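Local structure of SspB protein (Streptomyces clavuligerus, 6JUF) at residues Arg71-Asp76 and Tyr337-Glu342; Pro87-Arg92 and Pro328-Trp333. The protein probably acts as a DNase within the SspABCD-SspE system, a phosphorothioation-sensing bacterial defence against phages. One frame throughout, in Å; residues are numbered along the deposited sequence.

Contact 1: residues Arg71-Asp76 and Tyr337-Glu342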
loop_
_atom_site.group_PDB
_atom_site.type_symbol
_atom_site.label_atom_id
_atom_site.label_comp_id
_atom_site.label_asym_id
_atom_site.label_seq_id
_atom_site.Cartn_x
_atom_site.Cartn_y
_atom_site.Cartn_z
ATOM N N ARG B 71 4.325 -23.155 2.602
ATOM C CA ARG B 71 4.091 -24.236 3.554
ATOM C C ARG B 71 5.452 -24.531 4.177
ATOM O O ARG B 71 6.487 -24.247 3.552
ATOM C CB ARG B 71 3.545 -25.507 2.865
ATOM C CG ARG B 71 2.029 -25.582 2.595
ATOM C CD ARG B 71 1.492 -26.418 3.802
ATOM N NE ARG B 71 0.318 -26.985 3.350
ATOM C CZ ARG B 71 -0.646 -27.502 4.047
ATOM N NH1 ARG B 71 -0.546 -27.586 5.372
ATOM N NH2 ARG B 71 -1.695 -27.936 3.360
ATOM N N GLU B 72 5.480 -25.123 5.358
ATOM C CA GLU B 72 6.720 -25.477 5.981
ATOM C C GLU B 72 6.747 -27.005 6.253
ATOM O O GLU B 72 5.715 -27.652 6.517
ATOM C CB GLU B 72 6.941 -24.674 7.297
ATOM C CG GLU B 72 7.040 -23.171 7.071
ATOM C CD GLU B 72 7.435 -22.441 8.321
ATOM O OE1 GLU B 72 7.736 -23.066 9.364
ATOM O OE2 GLU B 72 7.394 -21.202 8.270
ATOM N N HIS B 73 7.973 -27.540 6.174
ATOM C CA HIS B 73 8.182 -28.996 6.409
ATOM C C HIS B 73 9.599 -29.284 6.735
ATOM O O HIS B 73 10.449 -28.517 6.343
ATOM C CB HIS B 73 7.746 -29.808 5.190
ATOM C CG HIS B 73 7.434 -31.256 5.526
ATOM N ND1 HIS B 73 8.204 -32.253 5.084
ATOM C CD2 HIS B 73 6.516 -31.830 6.402
ATOM C CE1 HIS B 73 7.732 -33.433 5.549
ATOM N NE2 HIS B 73 6.721 -33.171 6.371
ATOM N N TYR B 74 9.908 -30.397 7.407
ATOM C CA TYR B 74 11.330 -30.746 7.579
ATOM C C TYR B 74 12.036 -30.918 6.226
ATOM O O TYR B 74 11.444 -31.407 5.233
ATOM C CB TYR B 74 11.491 -32.022 8.423
ATOM C CG TYR B 74 10.609 -32.027 9.669
ATOM C CD1 TYR B 74 10.989 -31.332 10.832
ATOM C CD2 TYR B 74 9.387 -32.709 9.674
ATOM C CE1 TYR B 74 10.192 -31.348 11.973
ATOM C CE2 TYR B 74 8.573 -32.714 10.798
ATOM C CZ TYR B 74 8.977 -32.036 11.947
ATOM O OH TYR B 74 8.162 -32.052 13.077
ATOM N N GLY B 75 13.298 -30.476 6.168
ATOM C CA GLY B 75 14.160 -30.739 5.016
ATOM C C GLY B 75 14.509 -32.217 5.086
ATOM O O GLY B 75 14.218 -32.866 6.068
ATOM N N ASP B 76 15.130 -32.749 4.047
ATOM C CA ASP B 76 15.517 -34.165 4.012
ATOM C C ASP B 76 16.770 -34.403 4.880
ATOM O O ASP B 76 17.709 -35.126 4.509
ATOM C CB ASP B 76 15.834 -34.507 2.569
ATOM C CG ASP B 76 16.645 -33.422 1.902
ATOM O OD1 ASP B 76 17.464 -32.752 2.590
ATOM O OD2 ASP B 76 16.450 -33.218 0.688
ATOM N N TYR B 337 8.290 -28.786 -5.973
ATOM C CA TYR B 337 8.293 -28.692 -4.514
ATOM C C TYR B 337 7.518 -29.790 -3.827
ATOM O O TYR B 337 6.432 -29.562 -3.361
ATOM C CB TYR B 337 7.692 -27.322 -4.116
ATOM C CG TYR B 337 8.412 -26.167 -4.708
ATOM C CD1 TYR B 337 9.568 -25.681 -4.123
ATOM C CD2 TYR B 337 7.946 -25.544 -5.884
ATOM C CE1 TYR B 337 10.243 -24.585 -4.633
ATOM C CE2 TYR B 337 8.607 -24.453 -6.411
ATOM C CZ TYR B 337 9.765 -23.973 -5.795
ATOM O OH TYR B 337 10.444 -22.887 -6.310
ATOM N N PRO B 338 8.112 -31.015 -3.742
ATOM C CA PRO B 338 7.334 -32.155 -3.239
ATOM C C PRO B 338 6.978 -32.046 -1.759
ATOM O O PRO B 338 6.063 -32.694 -1.272
ATOM C CB PRO B 338 8.247 -33.337 -3.498
ATOM C CG PRO B 338 9.598 -32.781 -3.639
ATOM C CD PRO B 338 9.444 -31.404 -4.263
ATOM N N LYS B 339 7.718 -31.155 -1.087
ATOM C CA LYS B 339 7.437 -30.884 0.370
ATOM C C LYS B 339 6.111 -30.200 0.705
ATOM O O LYS B 339 5.547 -30.434 1.784
ATOM C CB LYS B 339 8.591 -30.254 1.113
ATOM C CG LYS B 339 9.577 -31.323 1.603
ATOM C CD LYS B 339 10.992 -31.012 1.316
ATOM C CE LYS B 339 11.786 -32.333 1.391
ATOM N NZ LYS B 339 11.595 -33.103 2.652
ATOM N N LEU B 340 5.566 -29.466 -0.286
ATOM C CA LEU B 340 4.151 -28.959 -0.161
ATOM C C LEU B 340 3.126 -30.074 0.159
ATOM O O LEU B 340 2.406 -29.943 1.114
ATOM C CB LEU B 340 3.695 -28.205 -1.434
ATOM C CG LEU B 340 4.578 -27.004 -1.827
ATOM C CD1 LEU B 340 4.198 -26.394 -3.151
ATOM C CD2 LEU B 340 4.420 -25.942 -0.741
ATOM N N ALA B 341 3.069 -31.149 -0.658
ATOM C CA ALA B 341 2.114 -32.252 -0.444
ATOM C C ALA B 341 2.443 -32.970 0.892
ATOM O O ALA B 341 1.559 -33.438 1.587
ATOM C CB ALA B 341 2.109 -33.212 -1.643
ATOM N N GLU B 342 3.753 -33.054 1.165
ATOM C CA GLU B 342 4.266 -33.683 2.388
ATOM C C GLU B 342 3.741 -32.969 3.634
ATOM O O GLU B 342 3.272 -33.608 4.588
ATOM C CB GLU B 342 5.800 -33.770 2.385
ATOM C CG GLU B 342 6.323 -34.982 1.623
ATOM C CD GLU B 342 5.545 -36.240 1.964
ATOM O OE1 GLU B 342 5.558 -36.659 3.151
ATOM O OE2 GLU B 342 4.913 -36.813 1.039
#

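Contact 2: residues Pro87-Arg92 and Pro328-Trp333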
loop_
_atom_site.group_PDB
_atom_site.type_symbol
_atom_site.label_atom_id
_atom_site.label_comp_id
_atom_site.label_asym_id
_atom_site.label_seq_id
_atom_site.Cartn_x
_atom_site.Cartn_y
_atom_site.Cartn_z
ATOM N N PRO B 87 7.417 -22.183 -1.376
ATOM C CA PRO B 87 6.343 -21.394 -1.960
ATOM C C PRO B 87 5.165 -22.261 -2.489
ATOM O O PRO B 87 5.390 -23.301 -3.110
ATOM C CB PRO B 87 7.040 -20.655 -3.146
ATOM C CG PRO B 87 8.092 -21.637 -3.619
ATOM C CD PRO B 87 8.567 -22.326 -2.325
ATOM N N THR B 88 3.912 -21.822 -2.226
ATOM C CA THR B 88 2.765 -22.565 -2.669
ATOM C C THR B 88 2.483 -22.220 -4.109
ATOM O O THR B 88 2.952 -21.147 -4.602
ATOM C CB THR B 88 1.550 -22.200 -1.817
ATOM O OG1 THR B 88 1.328 -20.781 -1.954
ATOM C CG2 THR B 88 1.777 -22.512 -0.362
ATOM N N TRP B 89 1.704 -23.016 -4.788
ATOM C CA TRP B 89 1.304 -22.701 -6.155
ATOM C C TRP B 89 0.530 -21.412 -6.159
ATOM O O TRP B 89 0.631 -20.643 -7.124
ATOM C CB TRP B 89 0.507 -23.882 -6.698
ATOM C CG TRP B 89 -0.033 -23.619 -8.102
ATOM C CD1 TRP B 89 0.567 -23.954 -9.314
ATOM C CD2 TRP B 89 -1.295 -22.952 -8.481
ATOM N NE1 TRP B 89 -0.236 -23.603 -10.373
ATOM C CE2 TRP B 89 -1.344 -22.951 -9.937
ATOM C CE3 TRP B 89 -2.318 -22.351 -7.762
ATOM C CZ2 TRP B 89 -2.444 -22.448 -10.648
ATOM C CZ3 TRP B 89 -3.382 -21.800 -8.459
ATOM C CH2 TRP B 89 -3.453 -21.855 -9.870
ATOM N N GLU B 90 -0.252 -21.129 -5.092
ATOM C CA GLU B 90 -0.969 -19.870 -5.052
ATOM C C GLU B 90 -0.055 -18.647 -5.070
ATOM O O GLU B 90 -0.375 -17.590 -5.662
ATOM C CB GLU B 90 -1.975 -19.807 -3.826
ATOM C CG GLU B 90 -3.201 -20.685 -4.004
ATOM C CD GLU B 90 -2.971 -22.175 -3.837
ATOM O OE1 GLU B 90 -1.852 -22.605 -3.333
ATOM O OE2 GLU B 90 -3.884 -22.912 -4.159
ATOM N N ALA B 91 1.088 -18.731 -4.379
ATOM C CA ALA B 91 2.042 -17.643 -4.392
ATOM C C ALA B 91 2.634 -17.509 -5.811
ATOM O O ALA B 91 2.771 -16.377 -6.308
ATOM C CB ALA B 91 3.174 -17.878 -3.391
ATOM N N ARG B 92 2.931 -18.612 -6.493
ATOM C CA ARG B 92 3.390 -18.529 -7.889
ATOM C C ARG B 92 2.299 -17.837 -8.751
ATOM O O ARG B 92 2.665 -17.050 -9.617
ATOM C CB ARG B 92 3.671 -19.934 -8.442
ATOM C CG ARG B 92 3.909 -20.041 -9.937
ATOM C CD ARG B 92 5.172 -19.284 -10.334
ATOM N NE ARG B 92 5.453 -19.296 -11.788
ATOM C CZ ARG B 92 4.973 -18.410 -12.660
ATOM N NH1 ARG B 92 4.086 -17.459 -12.295
ATOM N NH2 ARG B 92 5.329 -18.508 -13.949
ATOM N N PRO B 328 3.076 -22.792 -14.720
ATOM C CA PRO B 328 3.017 -24.186 -14.238
ATOM C C PRO B 328 1.663 -24.629 -13.739
ATOM O O PRO B 328 0.988 -23.823 -13.027
ATOM C CB PRO B 328 3.974 -24.193 -13.057
ATOM C CG PRO B 328 4.039 -22.774 -12.581
ATOM C CD PRO B 328 3.766 -21.868 -13.760
ATOM N N THR B 329 1.262 -25.861 -14.051
ATOM C CA THR B 329 0.113 -26.487 -13.404
ATOM C C THR B 329 0.418 -26.738 -11.917
ATOM O O THR B 329 1.596 -26.656 -11.492
ATOM C CB THR B 329 -0.244 -27.809 -14.064
ATOM O OG1 THR B 329 0.821 -28.773 -13.913
ATOM C CG2 THR B 329 -0.582 -27.572 -15.572
ATOM N N ARG B 330 -0.600 -27.061 -11.137
ATOM C CA ARG B 330 -0.344 -27.448 -9.756
ATOM C C ARG B 330 0.575 -28.694 -9.747
ATOM O O ARG B 330 1.427 -28.855 -8.840
ATOM C CB ARG B 330 -1.689 -27.686 -9.056
ATOM C CG ARG B 330 -2.590 -26.435 -9.043
ATOM C CD ARG B 330 -3.917 -26.616 -8.311
ATOM N NE ARG B 330 -3.581 -26.257 -6.996
ATOM C CZ ARG B 330 -3.926 -25.155 -6.321
ATOM N NH1 ARG B 330 -4.889 -24.267 -6.683
ATOM N NH2 ARG B 330 -3.376 -25.043 -5.182
ATOM N N GLU B 331 0.443 -29.550 -10.748
ATOM C CA GLU B 331 1.181 -30.813 -10.769
ATOM C C GLU B 331 2.653 -30.536 -11.032
ATOM O O GLU B 331 3.533 -31.185 -10.477
ATOM C CB GLU B 331 0.610 -31.731 -11.887
ATOM C CG GLU B 331 -0.798 -32.319 -11.700
ATOM C CD GLU B 331 -1.968 -31.307 -11.651
ATOM O OE1 GLU B 331 -3.014 -31.659 -11.028
ATOM O OE2 GLU B 331 -1.906 -30.157 -12.211
ATOM N N ASP B 332 2.929 -29.614 -11.945
ATOM C CA ASP B 332 4.266 -29.188 -12.296
ATOM C C ASP B 332 4.934 -28.591 -11.091
ATOM O O ASP B 332 6.092 -28.904 -10.770
ATOM C CB ASP B 332 4.257 -28.076 -13.328
ATOM C CG ASP B 332 3.810 -28.508 -14.710
ATOM O OD1 ASP B 332 3.957 -29.677 -15.107
ATOM O OD2 ASP B 332 3.331 -27.573 -15.435
ATOM N N TRP B 333 4.181 -27.730 -10.403
ATOM C CA TRP B 333 4.696 -27.132 -9.172
ATOM C C TRP B 333 4.955 -28.137 -8.057
ATOM O O TRP B 333 5.997 -27.999 -7.337
ATOM C CB TRP B 333 3.695 -26.040 -8.750
ATOM C CG TRP B 333 4.241 -25.057 -7.762
ATOM C CD1 TRP B 333 3.999 -24.988 -6.402
ATOM C CD2 TRP B 333 5.135 -23.955 -8.064
ATOM N NE1 TRP B 333 4.714 -23.928 -5.831
ATOM C CE2 TRP B 333 5.418 -23.268 -6.795
ATOM C CE3 TRP B 333 5.753 -23.495 -9.244
ATOM C CZ2 TRP B 333 6.259 -22.162 -6.741
ATOM C CZ3 TRP B 333 6.615 -22.398 -9.190
ATOM C CH2 TRP B 333 6.880 -21.727 -7.960
#

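Contact 1: residues Arg71-Asp76 and Tyr337-Glu342
His73 and Arg71 lay their side chains on Lys339, Leu340 and Glu342 in a strand-on-helix contact at the protein surface. Strand 70-74 runs over the beginning of helix 339-350. The His73 ring carries much of the packing. CB of Glu342 stands over one face of it in a CH-pi contact, 4.0 Å from the centroid and 21° off the normal. The CD2 side of the Tyr74 ring lies over the opposite face. The Lys339 chain crosses the histidine at about a right angle, with CG 3.9 Å from His73 ND1. Bends at chi2 and chi4 then carry its amine to the backbone. Lys339 NZ donates to Tyr74 O at 3.1 Å, tilted 17° from the carbonyl plane. With chi1 at -158° the His73 ring swings away from its own N, and ND1 makes a weak bond of 3.4 Å to the same Tyr74 O. The strand is one arm of a two-stranded antiparallel hairpin with strand 83-87. Its side chains alternate: Arg71 and His73 point to the helix, and Glu72 points away to form salt bridges with Arg61 and Arg65. Earlier in the strand, Arg71 CB meets Leu340 CD2 at 3.7 Å. The aliphatic part of the arginine does the packing here, while its NH2 bonds to Gly123 O.

Contact 2: residues Pro87-Arg92 and Pro328-Trp333
Trp89 and Trp333 meet edge to face, offset, with the edge of Trp89 toward the face of Trp333. Their five-membered rings are 5.7 Å apart at the centroids and their planes stand at 80°. Each indole N-H crosses to a backbone carbonyl of the other segment. Trp333 NE1 donates to Pro87 O at 2.9 Å, and Trp89 NE1 donates to Pro328 O at 2.9 Å. Both acceptors lie near the plane of the donating ring. The ring faces are used as well. Arg330 CG sits over the centre of the Trp89 five-membered ring, 3.7 Å from its centroid. Arg92 CB sits over the six-membered ring of Trp333, 3.8 Å from its centroid. The Arg330 chain bends at chi3 (89°), and its guanidinium turns one face to Trp89 CE3. The same group forms a salt bridge with Glu90; the very short approach of NH2 to OE2 leaves its exact length doubtful. Pro328 packs on the guanidinium face of Arg92, which is salt-bridged to Asp98. Next come the helix starts. Thr88 is the N-cap of helix 89-95: its OG1 accepts from Ala91 N and is also hydrogen-bonded to Lys68 O. Thr329 and Asp332 form a capping box at helix 330-336. Trp311 meets both Trp89 and Arg330. The reciprocal bonds thus give both buried indole N-H groups a proline carbonyl just before a capped helix.

In the fold
The contact centres lie about 13 Å apart, on the same side of the chain's centre. Along the chain the order is 71-76, 87-92, 328-333 and 337-342, so contact 2 falls between the two halves of contact 1. Strand 70-74 pairs with strand 83-87, which leads into helix 89-95; helices 330-336 and 339-350 follow each other near the C-terminal end. Direct packing joins the contacts: Leu340 CD1 lies 3.3 Å from Pro87 O and 3.5 Å from Trp333 CD1. Tyr337, which links the two helices in the chain, packs its ring on Pro87. Together they join the C-terminal helices to the early hairpin and helix 89-95, away from the magnesium-binding residue Glu18.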